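Local coordinates for protein trehalose-6-phosphate phosphatase (Candida albicans, PDB 5DXF) that carries an N-terminal region of glycosyltransferase family 20, with the GT-B architecture of two alpha/beta domains facing each other across a cleft, at residues I430-V433 with R434-M437; N382-T385 with R386-I390. All blocks are in the same frame, centred on the assembly; numbering follows the deposited sequence.

Contact 1: I430-V433 with R434-M437; sequences ITSV and RDGM
Ser432 and Asp435 face each other across a bend in the loop that follows strand 428-430 and leads into helix 439-447, a beta-alpha connection of the Rossmann-like second half of this GT-B fold. Backbone geometry defines the bend. Val433 has helical angles (phi -74°, psi -40°) between a polyproline-like Ser432 and an extended Arg434, and the CA atoms of Ser432 and Asp435 lie 6.7 Å apart. No main-chain bond closes it, since Ser432 O and Asp435 N are 5.7 Å apart. Polar side chains bridge the bend instead: Ser432 OG donates a weak hydrogen bond of 3.0 Å to Asp435 OD2. Asp435 reaches the serine because its CG sits between the backbone N and the carbonyl carbon (chi1 57°), which folds the carboxylate back toward the preceding residues. The same OD2 forms a salt bridge with Arg344, while OD1 is hydrogen-bonded to Thr461 and Gly462, so both carboxylate oxygens are engaged and the group's rotation should be restricted. Arg434 has its CB bond directed away from 430-433; its extended chain bonds through NE to Phe160 O and makes a cation-pi contact with Tyr162, joining the loop to the domain of the nine-stranded sheet. Within the carboxylate the preference is clear: Asp435 OD1 stands 4.8 Å from Ser432 OG, far behind OD2.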
loop_
_atom_site.group_PDB
_atom_site.type_symbol
_atom_site.label_atom_id
_atom_site.label_comp_id
_atom_site.label_asym_id
_atom_site.label_seq_id
_atom_site.Cartn_x
_atom_site.Cartn_y
_atom_site.Cartn_z
ATOM N N ILE A 430 -0.094 14.412 -2.724
ATOM C CA ILE A 430 0.644 13.242 -2.254
ATOM C C ILE A 430 2.128 13.581 -2.163
ATOM O O ILE A 430 2.741 13.950 -3.164
ATOM C CB ILE A 430 0.438 12.025 -3.180
ATOM C CG1 ILE A 430 -1.054 11.772 -3.410
ATOM C CG2 ILE A 430 1.123 10.791 -2.613
ATOM C CD1 ILE A 430 -1.851 11.621 -2.133
ATOM N N THR A 431 2.695 13.457 -0.964
ATOM C CA THR A 431 4.069 13.888 -0.695
ATOM C C THR A 431 4.930 12.747 -0.160
ATOM O O THR A 431 5.931 12.976 0.520
ATOM C CB THR A 431 4.095 15.047 0.318
ATOM O OG1 THR A 431 3.327 14.680 1.474
ATOM C CG2 THR A 431 3.493 16.297 -0.290
ATOM N N SER A 432 4.529 11.520 -0.476
ATOM C CA SER A 432 5.200 10.325 0.025
ATOM C C SER A 432 6.704 10.330 -0.232
ATOM O O SER A 432 7.149 10.572 -1.352
ATOM C CB SER A 432 4.576 9.083 -0.604
ATOM O OG SER A 432 3.240 8.915 -0.164
ATOM N N VAL A 433 7.480 10.071 0.818
ATOM C CA VAL A 433 8.935 10.029 0.718
ATOM C C VAL A 433 9.392 8.759 0.011
ATOM O O VAL A 433 10.310 8.789 -0.815
ATOM C CB VAL A 433 9.593 10.122 2.118
ATOM C CG1 VAL A 433 11.025 9.599 2.100
ATOM C CG2 VAL A 433 9.550 11.557 2.616
ATOM N N ARG A 434 8.728 7.651 0.327
ATOM C CA ARG A 434 9.063 6.360 -0.260
ATOM C C ARG A 434 7.963 5.331 -0.016
ATOM O O ARG A 434 7.673 4.982 1.130
ATOM C CB ARG A 434 10.393 5.849 0.304
ATOM C CG ARG A 434 10.850 4.517 -0.266
ATOM C CD ARG A 434 12.348 4.332 -0.071
ATOM N NE ARG A 434 12.789 2.965 -0.340
ATOM C CZ ARG A 434 13.202 2.530 -1.526
ATOM N NH1 ARG A 434 13.227 3.350 -2.567
ATOM N NH2 ARG A 434 13.590 1.271 -1.671
ATOM N N ASP A 435 7.351 4.847 -1.095
ATOM C CA ASP A 435 6.351 3.788 -0.985
ATOM C C ASP A 435 6.296 2.911 -2.232
ATOM O O ASP A 435 6.843 3.265 -3.278
ATOM C CB ASP A 435 4.962 4.378 -0.703
ATOM C CG ASP A 435 4.512 5.384 -1.756
ATOM O OD1 ASP A 435 5.008 5.352 -2.902
ATOM O OD2 ASP A 435 3.636 6.212 -1.432
ATOM N N GLY A 436 5.629 1.768 -2.114
ATOM C CA GLY A 436 5.408 0.901 -3.254
ATOM C C GLY A 436 4.372 1.506 -4.178
ATOM O O GLY A 436 4.607 1.658 -5.377
ATOM N N MET A 437 3.224 1.868 -3.612
ATOM C CA MET A 437 2.141 2.464 -4.385
ATOM C C MET A 437 1.220 3.325 -3.528
ATOM O O MET A 437 0.926 2.988 -2.381
ATOM C CB MET A 437 1.323 1.375 -5.082
ATOM C CG MET A 437 1.694 1.176 -6.537
ATOM S SD MET A 437 1.474 2.692 -7.486
ATOM C CE MET A 437 2.510 2.351 -8.903
#

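Contact 2: N382-T385 with R386-I390; sequences NVET and RVTEI
Thr388 meets Glu384 one turn back along helix 381-398, the helix of a beta-alpha-beta unit between strands 367-374 and 406-409. The side-chain hydrogen bond runs from Thr388 OG1 to Glu384 O, at 2.8 Å. With OG1 beside its own backbone N and opposite the carbonyl carbon (chi1 -74°), the hydroxyl points back toward the preceding turn. Thr388 N also bonds to Glu384 O, at 3.0 Å, and the two donors approach from opposite faces of the carbonyl plane, so that neither displaces the other. Thr385 OG1 is likewise hydrogen-bonded to Ala381 O, and Ser392 OG bonds in turn to Thr388 O.

Main-chain bonds of the i to i+4 type give the evidence for regular alpha-helix: Arg386 N to Asn382 O, Val387 N to Val383 O and Glu389 N to Thr385 O each measure 2.9 Å.

Apolar contact occupies another side of the helix, where Val383 CG1 lies 4.3 Å from Val387 CG2. The valine branch that touches is the one beside the backbone N of Val387, the other methyl being opposite that N (chi1 158°). Both valines are buried, and Val387 packs with Ile390 on Ile347 and Leu350 of helix 346-359.

The chemistry implies an amphipathic helix: valines and isoleucine meet the protein interior, while threonine hydroxyls on the more exposed side bond to carbonyls of their own helix.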
loop_
_atom_site.group_PDB
_atom_site.type_symbol
_atom_site.label_atom_id
_atom_site.label_comp_id
_atom_site.label_asym_id
_atom_site.label_seq_id
_atom_site.Cartn_x
_atom_site.Cartn_y
_atom_site.Cartn_z
ATOM N N ASN A 382 7.342 10.454 17.341
ATOM C CA ASN A 382 7.947 11.749 17.073
ATOM C C ASN A 382 7.463 12.314 15.745
ATOM O O ASN A 382 7.451 13.525 15.552
ATOM C CB ASN A 382 9.473 11.654 17.072
ATOM C CG ASN A 382 10.028 11.241 18.418
ATOM O OD1 ASN A 382 9.367 11.383 19.448
ATOM N ND2 ASN A 382 11.253 10.730 18.418
ATOM N N VAL A 383 7.068 11.436 14.828
ATOM C CA VAL A 383 6.432 11.876 13.593
ATOM C C VAL A 383 5.098 12.531 13.926
ATOM O O VAL A 383 4.784 13.612 13.427
ATOM C CB VAL A 383 6.213 10.712 12.604
ATOM C CG1 VAL A 383 5.324 11.149 11.452
ATOM C CG2 VAL A 383 7.543 10.197 12.091
ATOM N N GLU A 384 4.323 11.878 14.785
ATOM C CA GLU A 384 3.044 12.429 15.212
ATOM C C GLU A 384 3.253 13.749 15.954
ATOM O O GLU A 384 2.485 14.694 15.779
ATOM C CB GLU A 384 2.286 11.434 16.094
ATOM C CG GLU A 384 0.884 11.895 16.455
ATOM C CD GLU A 384 0.195 10.987 17.457
ATOM O OE1 GLU A 384 0.523 9.783 17.517
ATOM O OE2 GLU A 384 -0.681 11.490 18.192
ATOM N N THR A 385 4.313 13.817 16.756
ATOM C CA THR A 385 4.619 15.018 17.533
ATOM C C THR A 385 5.008 16.196 16.635
ATOM O O THR A 385 4.552 17.322 16.839
ATOM C CB THR A 385 5.754 14.755 18.551
ATOM O OG1 THR A 385 5.348 13.735 19.472
ATOM C CG2 THR A 385 6.080 16.018 19.334
ATOM N N ARG A 386 5.848 15.927 15.639
ATOM C CA ARG A 386 6.290 16.957 14.701
ATOM C C ARG A 386 5.140 17.440 13.821
ATOM O O ARG A 386 4.903 18.644 13.709
ATOM C CB ARG A 386 7.429 16.436 13.823
ATOM C CG ARG A 386 8.724 16.154 14.563
ATOM C CD ARG A 386 9.757 15.566 13.615
ATOM N NE ARG A 386 10.105 16.508 12.556
ATOM C CZ ARG A 386 10.854 16.207 11.502
ATOM N NH1 ARG A 386 11.336 14.981 11.357
ATOM N NH2 ARG A 386 11.116 17.132 10.590
ATOM N N VAL A 387 4.446 16.489 13.192
ATOM C CA VAL A 387 3.250 16.773 12.392
ATOM C C VAL A 387 2.297 17.679 13.145
ATOM O O VAL A 387 1.834 18.709 12.634
ATOM C CB VAL A 387 2.487 15.481 12.009
ATOM C CG1 VAL A 387 1.029 15.792 11.669
ATOM C CG2 VAL A 387 3.174 14.769 10.853
ATOM N N THR A 388 2.022 17.266 14.375
ATOM C CA THR A 388 1.129 17.973 15.265
ATOM C C THR A 388 1.614 19.384 15.597
ATOM O O THR A 388 0.828 20.333 15.624
ATOM C CB THR A 388 0.964 17.176 16.552
ATOM O OG1 THR A 388 0.131 16.036 16.302
ATOM C CG2 THR A 388 0.344 18.008 17.579
ATOM N N GLU A 389 2.912 19.512 15.851
ATOM C CA GLU A 389 3.512 20.810 16.131
ATOM C C GLU A 389 3.336 21.759 14.949
ATOM O O GLU A 389 2.961 22.922 15.122
ATOM C CB GLU A 389 4.997 20.647 16.476
ATOM C CG GLU A 389 5.750 21.960 16.668
ATOM C CD GLU A 389 7.162 21.760 17.193
ATOM O OE1 GLU A 389 7.974 22.705 17.104
ATOM O OE2 GLU A 389 7.456 20.657 17.705
ATOM N N ILE A 390 3.594 21.250 13.748
ATOM C CA ILE A 390 3.442 22.048 12.537
ATOM C C ILE A 390 1.982 22.459 12.337
ATOM O O ILE A 390 1.700 23.607 11.993
ATOM C CB ILE A 390 3.942 21.289 11.291
ATOM C CG1 ILE A 390 5.376 20.803 11.504
ATOM C CG2 ILE A 390 3.869 22.176 10.061
ATOM C CD1 ILE A 390 5.826 19.762 10.497
#

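Overall arrangement
Contact 2 precedes contact 1 along the chain; their centres are about 18 Å apart and their nearest atoms about 9 Å, without touching. Helix 346-359 connects them indirectly: Ile347 and Leu350 receive Val387 and Ile390 of contact 2, whereas Gln348 and Lys349 meet Val433 and Thr431 of contact 1. The segment leading into that helix is also shared, with Leu340 and Lys342 touching contact 2, and Val343, Arg344 and Gly345 bonding to contact 1. Arg434, which reaches Phe160 and Tyr162 of the other half, places 430-437 at the meeting of the two domains. The centre of contact 1 is about 9 Å, and that of contact 2 about 22 Å, from the centre of the chain, consistent with a more peripheral place for 382-390.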